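Local coordinates for protein alpha-L-rhamnosidase (Klebsiella oxytoca, PDB 4XHC) that probably hydrolyses terminal alpha-L-rhamnose residues from rhamnosides, as a two-domain family 78 glycoside hydrolase that holds rhamnose in its pocket, at residues Arg350-Asp353 with Asp354-Phe358; Leu375-Cys378 with Leu379-Ile383; Gln427-Trp430 with Ala431-Ile434. One frame throughout, in Å; residues are numbered along the deposited sequence.

The three contacts follow one another along the chain, each a local one, and all lie in the glycosidase domain, an (alpha/alpha)6 barrel in this family. Contact 1 turns through the loop between helices 322-340 and 368-389; contact 2 lies within helix 368-389; contact 3 is the start of helix 430-438. Their centres lie about 15 Å apart for contacts 1 and 3, and about 20 Å for the other two pairs. None touches another, the nearest atoms being about 7 to 8 Å apart. N366 bridges contacts 1 and 3, bonding D351 and Q427. Contact 1 alone reaches the bound rhamnose; contacts 2 and 3 belong to helices of the barrel around it.

Contact 1 of 3, residues Arg350-Asp353 with Asp354-Phe358; sequences RDSD and DWWVF. With RAM (alpha-L-rhamnopyranose), chain C.
S352 meets both D354 and W356 where the loop between helices 322-340 and 368-389 of the (alpha/alpha)6 barrel turns back, with W355 at the centre of an inverse gamma turn. The turn is closed by a weak bond of 3.1 Å from W356 N to D354 O. Just before the turn, the S352 hydroxyl donates to the carboxylate of D354, two residues on, OG to OD1 at 2.6 Å. The oxygen is met on its syn side, although the donor stands 32° out of the carboxylate plane. D354 can fold back in this way because its CG sits between the backbone N and the carbonyl carbon (chi1 56°).

W356 uses the pyrrole side of its indole. NE1 points to S352 O at 3.1 Å, with the oxygen at the ring edge and near its plane, but the N-H...O angle of 128° makes the bond weak. The six-membered part of the ring extends further back along the chain, bringing CZ2 to 3.7 Å from R350 O. V357 CG1 covers one face of the same indole. R342 reinforces the arrangement by hydrogen-bonding S352 OG and forming a cation-pi pair with W356, while D351 OD2 is bonded to N366.

The two neighbouring tryptophans diverge at the turn: W356 packs back on the loop, while W355 belongs to the rhamnose pocket together with F358. The sugar methyl C6 lies at the edge of the W355 ring, 3.9 Å from CZ2, and over one face of F358, 3.9 Å from CD1.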
loop_
_atom_site.group_PDB
_atom_site.type_symbol
_atom_site.label_atom_id
_atom_site.label_comp_id
_atom_site.label_asym_id
_atom_site.label_seq_id
_atom_site.Cartn_x
_atom_site.Cartn_y
_atom_site.Cartn_z
ATOM N N ARG A 350 -39.731 26.303 -13.364
ATOM C CA ARG A 350 -40.263 25.614 -12.184
ATOM C C ARG A 350 -39.174 25.324 -11.171
ATOM O O ARG A 350 -38.066 24.957 -11.537
ATOM C CB ARG A 350 -40.897 24.274 -12.556
ATOM C CG ARG A 350 -42.259 24.378 -13.193
ATOM C CD ARG A 350 -42.858 23.002 -13.452
ATOM N NE ARG A 350 -43.704 23.024 -14.652
ATOM C CZ ARG A 350 -43.304 22.706 -15.889
ATOM N NH1 ARG A 350 -42.055 22.309 -16.139
ATOM N NH2 ARG A 350 -44.173 22.783 -16.890
ATOM N N ASP A 351 -39.517 25.441 -9.896
ATOM C CA ASP A 351 -38.588 25.174 -8.810
ATOM C C ASP A 351 -38.810 23.755 -8.276
ATOM O O ASP A 351 -39.899 23.220 -8.388
ATOM C CB ASP A 351 -38.803 26.222 -7.707
ATOM C CG ASP A 351 -37.744 26.178 -6.624
ATOM O OD1 ASP A 351 -36.568 25.842 -6.909
ATOM O OD2 ASP A 351 -38.099 26.514 -5.477
ATOM N N SER A 352 -37.775 23.141 -7.713
ATOM C CA SER A 352 -37.931 21.863 -6.992
ATOM C C SER A 352 -36.762 21.646 -6.039
ATOM O O SER A 352 -35.741 22.334 -6.141
ATOM C CB SER A 352 -38.068 20.677 -7.949
ATOM O OG SER A 352 -36.902 20.526 -8.742
ATOM N N ASP A 353 -36.928 20.701 -5.114
ATOM C CA ASP A 353 -35.987 20.511 -4.008
ATOM C C ASP A 353 -34.798 19.586 -4.334
ATOM O O ASP A 353 -33.806 19.576 -3.612
ATOM C CB ASP A 353 -36.734 19.983 -2.775
ATOM C CG ASP A 353 -37.817 20.947 -2.270
ATOM O OD1 ASP A 353 -37.691 22.179 -2.494
ATOM O OD2 ASP A 353 -38.787 20.463 -1.623
ATOM N N ASP A 354 -34.890 18.819 -5.415
ATOM C CA ASP A 354 -33.768 17.979 -5.854
ATOM C C ASP A 354 -32.600 18.847 -6.381
ATOM O O ASP A 354 -32.725 20.066 -6.468
ATOM C CB ASP A 354 -34.228 16.943 -6.895
ATOM C CG ASP A 354 -34.900 17.575 -8.108
ATOM O OD1 ASP A 354 -35.980 18.188 -7.951
ATOM O OD2 ASP A 354 -34.344 17.465 -9.220
ATOM N N TRP A 355 -31.466 18.219 -6.701
ATOM C CA TRP A 355 -30.251 18.930 -7.145
ATOM C C TRP A 355 -30.249 19.025 -8.673
ATOM O O TRP A 355 -29.450 18.394 -9.365
ATOM C CB TRP A 355 -29.008 18.204 -6.613
ATOM C CG TRP A 355 -27.705 18.977 -6.698
ATOM C CD1 TRP A 355 -27.448 20.224 -6.203
ATOM C CD2 TRP A 355 -26.479 18.521 -7.280
ATOM N NE1 TRP A 355 -26.144 20.585 -6.468
ATOM C CE2 TRP A 355 -25.529 19.556 -7.127
ATOM C CE3 TRP A 355 -26.096 17.341 -7.929
ATOM C CZ2 TRP A 355 -24.227 19.445 -7.599
ATOM C CZ3 TRP A 355 -24.807 17.230 -8.398
ATOM C CH2 TRP A 355 -23.884 18.275 -8.230
ATOM N N TRP A 356 -31.170 19.839 -9.181
ATOM C CA TRP A 356 -31.468 19.920 -10.609
ATOM C C TRP A 356 -30.641 20.969 -11.343
ATOM O O TRP A 356 -30.533 20.927 -12.564
ATOM C CB TRP A 356 -32.961 20.185 -10.825
ATOM C CG TRP A 356 -33.489 21.486 -10.254
ATOM C CD1 TRP A 356 -33.904 21.709 -8.980
ATOM C CD2 TRP A 356 -33.686 22.714 -10.962
ATOM N NE1 TRP A 356 -34.325 23.008 -8.837
ATOM C CE2 TRP A 356 -34.209 23.648 -10.041
ATOM C CE3 TRP A 356 -33.475 23.116 -12.290
ATOM C CZ2 TRP A 356 -34.521 24.961 -10.404
ATOM C CZ3 TRP A 356 -33.776 24.421 -12.651
ATOM C CH2 TRP A 356 -34.296 25.330 -11.710
ATOM N N VAL A 357 -30.070 21.901 -10.590
ATOM C CA VAL A 357 -29.208 22.951 -11.116
ATOM C C VAL A 357 -28.131 23.246 -10.055
ATOM O O VAL A 357 -28.379 23.097 -8.858
ATOM C CB VAL A 357 -30.032 24.205 -11.446
ATOM C CG1 VAL A 357 -30.727 24.755 -10.213
ATOM C CG2 VAL A 357 -29.169 25.277 -12.101
ATOM N N PHE A 358 -26.931 23.646 -10.473
ATOM C CA PHE A 358 -25.849 23.838 -9.501
ATOM C C PHE A 358 -25.749 25.244 -8.891
ATOM O O PHE A 358 -26.026 25.422 -7.713
ATOM C CB PHE A 358 -24.485 23.431 -10.064
ATOM C CG PHE A 358 -23.364 23.759 -9.131
ATOM C CD1 PHE A 358 -23.313 23.175 -7.875
ATOM C CD2 PHE A 358 -22.402 24.696 -9.471
ATOM C CE1 PHE A 358 -22.305 23.491 -6.989
ATOM C CE2 PHE A 358 -21.387 25.021 -8.579
ATOM C CZ PHE A 358 -21.339 24.415 -7.339
HETATM C C1 RAM C . -18.056 19.545 -7.400
HETATM C C2 RAM C . -16.807 20.269 -7.864
HETATM C C3 RAM C . -16.927 20.663 -9.324
HETATM C C4 RAM C . -18.327 21.192 -9.586
HETATM C C5 RAM C . -19.316 20.048 -9.435
HETATM C C6 RAM C . -20.668 20.489 -8.933
HETATM O O1 RAM C . -17.671 18.492 -6.608
HETATM O O2 RAM C . -16.707 21.443 -7.076
HETATM O O3 RAM C . -15.962 21.662 -9.660
HETATM O O4 RAM C . -18.422 21.709 -10.900
HETATM O O5 RAM C . -18.803 19.062 -8.512
#

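Contact 2 of 3, residues Leu375-Cys378 with Leu379-Ile383; sequences LIYC and LQRAI
Helix 368-389, one of the helices of the (alpha/alpha)6 barrel, carries here an i to i+4 cation-pi pair between Y377 and R381. The guanidinium lies flat on one face of the phenol ring: the planes are 17° apart, and R381 CZ is 3.6 Å from the ring centroid. NH1 sits over the ring, 3.2 Å from Y377 CD2, while NH2 lies toward the hydroxyl end. Two torsions bring the group there. Y377 holds its ring out from the helix, leaning toward R381, with CG anti to the backbone N (chi1 -177°), and the R381 chain bends at chi2 (83°) to turn back over it.

The same nitrogen, NH1, also donates to Y377 O at 3.0 Å along a nearly straight bond, with the oxygen close to the guanidinium plane. On either side of this point the helical backbone bonds are regular: L379 N to L375 O at 2.8 Å and A382 N to C378 O at 2.9 Å. Between them R381 N stands 3.6 Å from Y377 O, the carbonyl that the arginine side chain addresses.

D310 on helix 302-319 touches Y377 and makes a long, weak ion pair with R381 NE. Stacking and an in-plane hydrogen bond thus act on R381 at once, and together would fix both the tilt and the rotation of its guanidinium; the ring face would also partly offset the cost of placing a positive charge here.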
loop_
_atom_site.group_PDB
_atom_site.type_symbol
_atom_site.label_atom_id
_atom_site.label_comp_id
_atom_site.label_asym_id
_atom_site.label_seq_id
_atom_site.Cartn_x
_atom_site.Cartn_y
_atom_site.Cartn_z
ATOM N N LEU A 375 -30.787 30.598 -17.998
ATOM C CA LEU A 375 -31.529 30.283 -19.206
ATOM C C LEU A 375 -31.512 31.457 -20.178
ATOM O O LEU A 375 -31.235 31.289 -21.364
ATOM C CB LEU A 375 -32.975 29.911 -18.852
ATOM C CG LEU A 375 -33.900 29.608 -20.029
ATOM C CD1 LEU A 375 -33.312 28.506 -20.897
ATOM C CD2 LEU A 375 -35.275 29.221 -19.514
ATOM N N ILE A 376 -31.815 32.645 -19.668
ATOM C CA ILE A 376 -31.856 33.854 -20.492
ATOM C C ILE A 376 -30.467 34.205 -21.033
ATOM O O ILE A 376 -30.329 34.644 -22.169
ATOM C CB ILE A 376 -32.418 35.046 -19.692
ATOM C CG1 ILE A 376 -33.893 34.806 -19.367
ATOM C CG2 ILE A 376 -32.254 36.348 -20.470
ATOM C CD1 ILE A 376 -34.457 35.752 -18.332
ATOM N N TYR A 377 -29.446 34.011 -20.207
ATOM C CA TYR A 377 -28.062 34.257 -20.607
ATOM C C TYR A 377 -27.654 33.357 -21.771
ATOM O O TYR A 377 -27.045 33.819 -22.739
ATOM C CB TYR A 377 -27.121 34.025 -19.411
ATOM C CG TYR A 377 -25.668 34.331 -19.689
ATOM C CD1 TYR A 377 -24.819 33.351 -20.172
ATOM C CD2 TYR A 377 -25.144 35.603 -19.461
ATOM C CE1 TYR A 377 -23.490 33.628 -20.436
ATOM C CE2 TYR A 377 -23.820 35.889 -19.716
ATOM C CZ TYR A 377 -22.998 34.896 -20.205
ATOM O OH TYR A 377 -21.678 35.152 -20.470
ATOM N N CYS A 378 -28.002 32.073 -21.671
ATOM C CA CYS A 378 -27.580 31.080 -22.662
ATOM C C CYS A 378 -28.464 31.086 -23.920
ATOM O O CYS A 378 -27.988 30.851 -25.032
ATOM C CB CYS A 378 -27.482 29.692 -22.017
ATOM S SG CYS A 378 -26.095 29.531 -20.838
ATOM N N LEU A 379 -29.737 31.410 -23.760
ATOM C CA LEU A 379 -30.602 31.626 -24.922
ATOM C C LEU A 379 -30.056 32.742 -25.814
ATOM O O LEU A 379 -30.033 32.613 -27.027
ATOM C CB LEU A 379 -32.016 31.962 -24.479
ATOM C CG LEU A 379 -33.042 32.054 -25.594
ATOM C CD1 LEU A 379 -33.101 30.766 -26.391
ATOM C CD2 LEU A 379 -34.405 32.368 -25.009
ATOM N N GLN A 380 -29.598 33.830 -25.207
ATOM C CA GLN A 380 -28.987 34.937 -25.955
ATOM C C GLN A 380 -27.828 34.468 -26.841
ATOM O O GLN A 380 -27.708 34.898 -27.980
ATOM C CB GLN A 380 -28.509 36.022 -24.977
ATOM C CG GLN A 380 -27.858 37.258 -25.599
ATOM C CD GLN A 380 -28.800 38.050 -26.478
ATOM O OE1 GLN A 380 -29.406 39.021 -26.033
ATOM N NE2 GLN A 380 -28.939 37.633 -27.722
ATOM N N ARG A 381 -26.984 33.591 -26.311
ATOM C CA ARG A 381 -25.867 33.057 -27.087
ATOM C C ARG A 381 -26.349 32.071 -28.139
ATOM O O ARG A 381 -25.770 31.997 -29.220
ATOM C CB ARG A 381 -24.813 32.393 -26.192
ATOM C CG ARG A 381 -23.786 33.356 -25.617
ATOM C CD ARG A 381 -24.316 34.036 -24.375
ATOM N NE ARG A 381 -23.529 35.206 -24.002
ATOM C CZ ARG A 381 -23.961 36.174 -23.193
ATOM N NH1 ARG A 381 -25.171 36.127 -22.649
ATOM N NH2 ARG A 381 -23.179 37.203 -22.925
ATOM N N ALA A 382 -27.397 31.311 -27.827
ATOM C CA ALA A 382 -28.024 30.442 -28.827
ATOM C C ALA A 382 -28.568 31.238 -30.033
ATOM O O ALA A 382 -28.573 30.747 -31.156
ATOM C CB ALA A 382 -29.131 29.615 -28.191
ATOM N N ILE A 383 -29.018 32.465 -29.794
ATOM C CA ILE A 383 -29.482 33.336 -30.869
ATOM C C ILE A 383 -28.308 33.746 -31.745
ATOM O O ILE A 383 -28.402 33.713 -32.974
ATOM C CB ILE A 383 -30.182 34.593 -30.323
ATOM C CG1 ILE A 383 -31.511 34.207 -29.685
ATOM C CG2 ILE A 383 -30.436 35.615 -31.424
ATOM C CD1 ILE A 383 -32.072 35.273 -28.768
#

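Contact 3 of 3, residues Gln427-Trp430 with Ala431-Ile434; sequences QVSW and ASQI
This is a local capping contact at the start of helix 430-438, where the loop after strand 419-420 enters the helix, and S429 with S432 carries it. S429 OG accepts from S432 N at 3.2 Å (N-H...O angle 166°). The hydroxyl is placed under that amide because OG lies between its own backbone N and carbonyl carbon (chi1 65°). S429 OG and S432 OG lie 2.8 Å apart, a possible bond whose proton is not settled.

S429 is therefore the N-cap, its side chain standing in for the carbonyl of a preceding helical turn, and Q433 holds its main chain. The glutamine chain bends at chi2 (-47°), bringing NE2 to S429 O at 3.0 Å. That donor lies in the carbonyl plane, and S429 O lies near the Q433 amide plane. At the other end of that amide, OE1 accepts from Y420 N, so both its ends are fixed and strand 419-420 is tied to the helix start.

The first regular helical bond runs from I434 N to W430 O at 3.1 Å. I434 CD1 reaches the edge of the W430 indole and lies 4.3 Å from W430 CB; Y472 of helix 466-478 packs edge-to-face with that indole.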
loop_
_atom_site.group_PDB
_atom_site.type_symbol
_atom_site.label_atom_id
_atom_site.label_comp_id
_atom_site.label_asym_id
_atom_site.label_seq_id
_atom_site.Cartn_x
_atom_site.Cartn_y
_atom_site.Cartn_z
ATOM N N GLN A 427 -37.060 34.095 -1.213
ATOM C CA GLN A 427 -35.704 34.250 -0.680
ATOM C C GLN A 427 -34.902 35.267 -1.473
ATOM O O GLN A 427 -35.017 35.321 -2.688
ATOM C CB GLN A 427 -34.971 32.907 -0.737
ATOM C CG GLN A 427 -33.660 32.869 0.029
ATOM C CD GLN A 427 -32.800 31.672 -0.331
ATOM O OE1 GLN A 427 -32.313 31.563 -1.449
ATOM N NE2 GLN A 427 -32.606 30.776 0.615
ATOM N N VAL A 428 -34.069 36.033 -0.765
ATOM C CA VAL A 428 -33.156 37.005 -1.357
ATOM C C VAL A 428 -31.701 36.526 -1.227
ATOM O O VAL A 428 -31.148 36.446 -0.112
ATOM C CB VAL A 428 -33.297 38.375 -0.668
ATOM C CG1 VAL A 428 -32.410 39.413 -1.341
ATOM C CG2 VAL A 428 -34.746 38.833 -0.690
ATOM N N SER A 429 -31.084 36.223 -2.365
ATOM C CA SER A 429 -29.713 35.708 -2.400
ATOM C C SER A 429 -28.820 36.591 -3.257
ATOM O O SER A 429 -29.313 37.416 -4.024
ATOM C CB SER A 429 -29.698 34.283 -2.963
ATOM O OG SER A 429 -30.100 34.236 -4.333
ATOM N N TRP A 430 -27.508 36.432 -3.118
ATOM C CA TRP A 430 -26.576 37.101 -4.030
ATOM C C TRP A 430 -26.690 36.505 -5.430
ATOM O O TRP A 430 -26.623 37.227 -6.425
ATOM C CB TRP A 430 -25.131 36.950 -3.560
ATOM C CG TRP A 430 -24.725 37.891 -2.500
ATOM C CD1 TRP A 430 -25.086 37.847 -1.192
ATOM C CD2 TRP A 430 -23.848 39.006 -2.638
ATOM N NE1 TRP A 430 -24.497 38.873 -0.505
ATOM C CE2 TRP A 430 -23.729 39.598 -1.371
ATOM C CE3 TRP A 430 -23.155 39.568 -3.709
ATOM C CZ2 TRP A 430 -22.945 40.717 -1.141
ATOM C CZ3 TRP A 430 -22.369 40.686 -3.478
ATOM C CH2 TRP A 430 -22.270 41.247 -2.197
ATOM N N ALA A 431 -26.843 35.189 -5.500
ATOM C CA ALA A 431 -26.827 34.496 -6.775
ATOM C C ALA A 431 -27.936 34.988 -7.724
ATOM O O ALA A 431 -27.690 35.260 -8.898
ATOM C CB ALA A 431 -26.939 33.000 -6.546
ATOM N N SER A 432 -29.146 35.113 -7.205
ATOM C CA SER A 432 -30.264 35.601 -7.998
ATOM C C SER A 432 -29.942 36.924 -8.679
ATOM O O SER A 432 -30.224 37.097 -9.861
ATOM C CB SER A 432 -31.503 35.781 -7.118
ATOM O OG SER A 432 -31.873 34.567 -6.490
ATOM N N GLN A 433 -29.347 37.853 -7.938
ATOM C CA GLN A 433 -29.088 39.200 -8.464
ATOM C C GLN A 433 -28.015 39.151 -9.541
ATOM O O GLN A 433 -28.132 39.776 -10.588
ATOM C CB GLN A 433 -28.623 40.155 -7.365
ATOM C CG GLN A 433 -29.335 40.012 -6.032
ATOM C CD GLN A 433 -30.838 39.927 -6.172
ATOM O OE1 GLN A 433 -31.432 40.652 -6.965
ATOM N NE2 GLN A 433 -31.461 39.050 -5.393
ATOM N N ILE A 434 -26.963 38.395 -9.268
ATOM C CA ILE A 434 -25.821 38.298 -10.170
ATOM C C ILE A 434 -26.267 37.761 -11.525
ATOM O O ILE A 434 -25.932 38.337 -12.560
ATOM C CB ILE A 434 -24.723 37.388 -9.563
ATOM C CG1 ILE A 434 -24.081 38.067 -8.348
ATOM C CG2 ILE A 434 -23.649 37.060 -10.586
ATOM C CD1 ILE A 434 -23.300 37.128 -7.455
#